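Local coordinates for protein putative glycoside hydrolase (PDB 4ONZ) that is a putative glycoside hydrolase with a five-bladed beta-propeller fold, of unassigned activity, at residues F311-V322 against Y338-A346. Numbering follows the deposited sequence. Where two conformers were deposited one is given.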
loop_
_atom_site.group_PDB
_atom_site.type_symbol
_atom_site.label_atom_id
_atom_site.label_comp_id
_atom_site.label_asym_id
_atom_site.label_seq_id
_atom_site.Cartn_x
_atom_site.Cartn_y
_atom_site.Cartn_z
ATOM N N PHE A 311 -12.301 16.173 5.705
ATOM C CA PHE A 311 -10.887 16.074 5.312
ATOM C C PHE A 311 -10.625 15.038 4.208
ATOM O O PHE A 311 -9.545 15.000 3.635
ATOM C CB PHE A 311 -9.979 15.813 6.533
ATOM C CG PHE A 311 -10.214 14.491 7.194
ATOM C CD1 PHE A 311 -9.539 13.361 6.755
ATOM C CD2 PHE A 311 -11.102 14.371 8.259
ATOM C CE1 PHE A 311 -9.752 12.135 7.350
ATOM C CE2 PHE A 311 -11.319 13.137 8.861
ATOM C CZ PHE A 311 -10.642 12.019 8.404
ATOM N N GLU A 312 -11.622 14.216 3.895
ATOM C CA GLU A 312 -11.500 13.225 2.833
ATOM C C GLU A 312 -12.061 13.749 1.510
ATOM O O GLU A 312 -12.038 13.031 0.514
ATOM C CB GLU A 312 -12.234 11.954 3.254
ATOM C CG GLU A 312 -11.635 11.342 4.517
ATOM C CD GLU A 312 -12.521 10.332 5.220
ATOM O OE1 GLU A 312 -13.740 10.298 4.969
ATOM O OE2 GLU A 312 -11.999 9.585 6.073
ATOM N N LYS A 313 -12.530 15.003 1.525
ATOM C CA LYS A 313 -13.153 15.651 0.369
ATOM C C LYS A 313 -12.372 16.890 -0.055
ATOM O O LYS A 313 -11.596 17.439 0.725
ATOM C CB LYS A 313 -14.576 16.082 0.727
ATOM C CG LYS A 313 -15.496 14.952 1.148
ATOM C CD LYS A 313 -16.837 15.482 1.635
ATOM C CE LYS A 313 -17.815 14.350 1.896
ATOM N NZ LYS A 313 -17.250 13.353 2.845
ATOM N N SER A 314 -12.594 17.329 -1.292
ATOM C CA SER A 314 -11.940 18.526 -1.832
ATOM C C SER A 314 -12.676 19.010 -3.090
ATOM O O SER A 314 -13.713 18.460 -3.465
ATOM C CB SER A 314 -10.483 18.232 -2.188
ATOM O OG SER A 314 -10.400 17.502 -3.399
ATOM N N GLY A 315 -12.126 20.033 -3.742
ATOM C CA GLY A 315 -12.694 20.551 -4.990
ATOM C C GLY A 315 -12.727 19.497 -6.087
ATOM O O GLY A 315 -13.710 19.377 -6.817
ATOM N N GLN A 316 -11.654 18.719 -6.187
ATOM C CA GLN A 316 -11.539 17.668 -7.190
ATOM C C GLN A 316 -12.363 16.418 -6.831
ATOM O O GLN A 316 -12.817 15.699 -7.724
ATOM C CB GLN A 316 -10.058 17.301 -7.375
ATOM C CG GLN A 316 -9.761 16.276 -8.471
ATOM C CD GLN A 316 -10.130 16.750 -9.873
ATOM O OE1 GLN A 316 -10.236 17.952 -10.138
ATOM N NE2 GLN A 316 -10.312 15.800 -10.784
ATOM N N TYR A 317 -12.544 16.163 -5.532
ATOM C CA TYR A 317 -13.304 15.004 -5.044
ATOM C C TYR A 317 -14.352 15.468 -4.042
ATOM O O TYR A 317 -14.236 15.246 -2.824
ATOM C CB TYR A 317 -12.361 13.984 -4.403
ATOM C CG TYR A 317 -11.347 13.447 -5.375
ATOM C CD1 TYR A 317 -11.648 12.355 -6.182
ATOM C CD2 TYR A 317 -10.091 14.039 -5.504
ATOM C CE1 TYR A 317 -10.728 11.863 -7.088
ATOM C CE2 TYR A 317 -9.163 13.551 -6.406
ATOM C CZ TYR A 317 -9.487 12.463 -7.195
ATOM O OH TYR A 317 -8.575 11.966 -8.092
ATOM N N LYS A 318 -15.380 16.112 -4.585
ATOM C CA LYS A 318 -16.466 16.708 -3.811
ATOM C C LYS A 318 -17.077 15.775 -2.779
ATOM O O LYS A 318 -17.331 16.184 -1.647
ATOM C CB LYS A 318 -17.561 17.219 -4.759
ATOM C CG LYS A 318 -17.140 18.382 -5.647
ATOM C CD LYS A 318 -17.124 19.703 -4.893
ATOM C CE LYS A 318 -16.517 20.822 -5.729
ATOM N NZ LYS A 318 -17.107 20.943 -7.090
ATOM N N ASP A 319 -17.319 14.528 -3.173
ATOM C CA ASP A 319 -17.908 13.538 -2.273
ATOM C C ASP A 319 -16.835 12.697 -1.576
ATOM O O ASP A 319 -17.151 11.812 -0.783
ATOM C CB ASP A 319 -18.880 12.642 -3.040
ATOM C CG ASP A 319 -20.000 13.432 -3.727
ATOM O OD1 ASP A 319 -20.217 14.607 -3.374
ATOM O OD2 ASP A 319 -20.671 12.867 -4.619
ATOM N N GLY A 320 -15.569 12.974 -1.882
ATOM C CA GLY A 320 -14.443 12.315 -1.225
ATOM C C GLY A 320 -13.908 11.040 -1.837
ATOM O O GLY A 320 -14.522 10.447 -2.722
ATOM N N THR A 321 -12.738 10.632 -1.354
ATOM C CA THR A 321 -12.086 9.397 -1.784
ATOM C C THR A 321 -11.020 9.013 -0.752
ATOM O O THR A 321 -10.381 9.887 -0.152
ATOM C CB THR A 321 -11.498 9.514 -3.211
ATOM O OG1 THR A 321 -11.032 8.232 -3.648
ATOM C CG2 THR A 321 -10.363 10.544 -3.275
ATOM N N VAL A 322 -10.875 7.711 -0.506
ATOM C CA VAL A 322 -9.921 7.192 0.473
ATOM C C VAL A 322 -9.184 5.994 -0.123
ATOM O O VAL A 322 -9.777 5.202 -0.861
ATOM C CB VAL A 322 -10.582 6.811 1.825
ATOM C CG1 VAL A 322 -11.222 8.032 2.448
ATOM C CG2 VAL A 322 -11.609 5.698 1.672
ATOM N N TYR A 338 -4.195 5.939 5.441
ATOM C CA TYR A 338 -4.752 6.063 4.103
ATOM C C TYR A 338 -4.595 7.437 3.524
ATOM O O TYR A 338 -4.440 8.421 4.261
ATOM C CB TYR A 338 -6.236 5.695 4.136
ATOM C CG TYR A 338 -7.152 6.534 5.040
ATOM C CD1 TYR A 338 -7.240 6.300 6.425
ATOM C CD2 TYR A 338 -8.007 7.482 4.494
ATOM C CE1 TYR A 338 -8.109 7.044 7.227
ATOM C CE2 TYR A 338 -8.870 8.223 5.284
ATOM C CZ TYR A 338 -8.926 8.006 6.642
ATOM O OH TYR A 338 -9.809 8.766 7.388
ATOM N N GLY A 339 -4.595 7.478 2.194
ATOM C CA GLY A 339 -4.568 8.712 1.462
ATOM C C GLY A 339 -6.003 9.199 1.473
ATOM O O GLY A 339 -6.938 8.414 1.243
ATOM N N CYS A 340 -6.181 10.474 1.788
ATOM C CA CYS A 340 -7.501 11.072 1.809
ATOM C C CYS A 340 -7.517 12.216 0.798
ATOM O O CYS A 340 -6.606 13.054 0.767
ATOM C CB CYS A 340 -7.897 11.499 3.243
ATOM S SG CYS A 340 -6.827 12.700 4.044
ATOM N N ALA A 341 -8.516 12.193 -0.086
ATOM C CA ALA A 341 -8.692 13.214 -1.117
ATOM C C ALA A 341 -7.524 13.307 -2.097
ATOM O O ALA A 341 -7.288 14.369 -2.681
ATOM C CB ALA A 341 -8.946 14.572 -0.458
ATOM N N ASP A 342 -6.803 12.203 -2.295
ATOM C CA ASP A 342 -5.617 12.189 -3.155
ATOM C C ASP A 342 -4.599 13.260 -2.779
ATOM O O ASP A 342 -3.825 13.688 -3.636
ATOM C CB ASP A 342 -6.000 12.376 -4.640
ATOM C CG ASP A 342 -6.039 11.079 -5.422
ATOM O OD1 ASP A 342 -5.487 10.054 -4.971
ATOM O OD2 ASP A 342 -6.599 11.107 -6.533
ATOM N N SER A 343 -4.562 13.679 -1.512
ATOM C CA SER A 343 -3.670 14.766 -1.143
ATOM C C SER A 343 -3.060 14.745 0.250
ATOM O O SER A 343 -2.008 15.336 0.446
ATOM C CB SER A 343 -4.390 16.101 -1.328
ATOM O OG SER A 343 -5.502 16.182 -0.468
ATOM N N GLN A 344 -3.702 14.090 1.208
ATOM C CA GLN A 344 -3.188 14.062 2.579
ATOM C C GLN A 344 -3.155 12.645 3.154
ATOM O O GLN A 344 -3.617 11.704 2.512
ATOM C CB GLN A 344 -4.052 14.987 3.437
ATOM C CG GLN A 344 -3.939 16.454 3.038
ATOM C CD GLN A 344 -5.130 17.275 3.492
ATOM O OE1 GLN A 344 -6.281 16.833 3.389
ATOM N NE2 GLN A 344 -4.868 18.483 3.981
ATOM N N VAL A 345 -2.567 12.487 4.340
ATOM C CA VAL A 345 -2.571 11.189 5.020
ATOM C C VAL A 345 -3.457 11.284 6.251
ATOM O O VAL A 345 -3.390 12.260 7.011
ATOM C CB VAL A 345 -1.173 10.717 5.449
ATOM C CG1 VAL A 345 -1.257 9.422 6.263
ATOM C CG2 VAL A 345 -0.265 10.516 4.239
ATOM N N ALA A 346 -4.305 10.275 6.426
ATOM C CA ALA A 346 -5.191 10.194 7.579
ATOM C C ALA A 346 -5.057 8.839 8.256
ATOM O O ALA A 346 -4.509 7.883 7.684
ATOM C CB ALA A 346 -6.634 10.454 7.177
HETATM O O HOH W 1 -7.975 16.770 -3.863
#
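Tyr-338 OH donates a hydrogen bond to Glu-312 OE2 (2.7 Å), using that oxygen's anti lone pair; ring and carboxylate planes stand 64° apart. The same OE2 forms a salt bridge with Arg-20, while OE1 accepts from the backbone N of Glu-308 and Ala-309, so the carboxylate is gripped at both oxygens. Phe-311, with CG between its backbone N and carbonyl carbon (chi1 65°), brings its ring edge to this site: CE1 lies 3.4 Å from Tyr-338 OH. Ala-346 CB also approaches Phe-311 CE1, at 3.5 Å. Cys-340 SG meets the same ring in its plane, a sulfur-aromatic contact at 5.2 Å from the centroid. The methyl of Ala-346 also sits over one face of the Tyr-338 ring, toward its rim. These residues join the loop entering strand 322-330 to the 333-340/344-350 hairpin of the last sheet, in keeping with a propeller blade. Val-322 and Cys-340 form an antiparallel non-hydrogen-bonded pair, beside which Ala-341 N donates almost straight to Thr-321 O (3.0 Å, 173°). Val-322 CG1 packs 3.7 Å from Tyr-338 CE2. Within the loop, Thr-321 CG2 lies over one face of the Tyr-317 ring, toward its rim; Tyr-317 OH comes within 2.7 Å of Asp-342 OD2, in the hairpin turn, ring and carboxylate being nearly perpendicular. A water bridges Ser-314 OG and Ala-341 O.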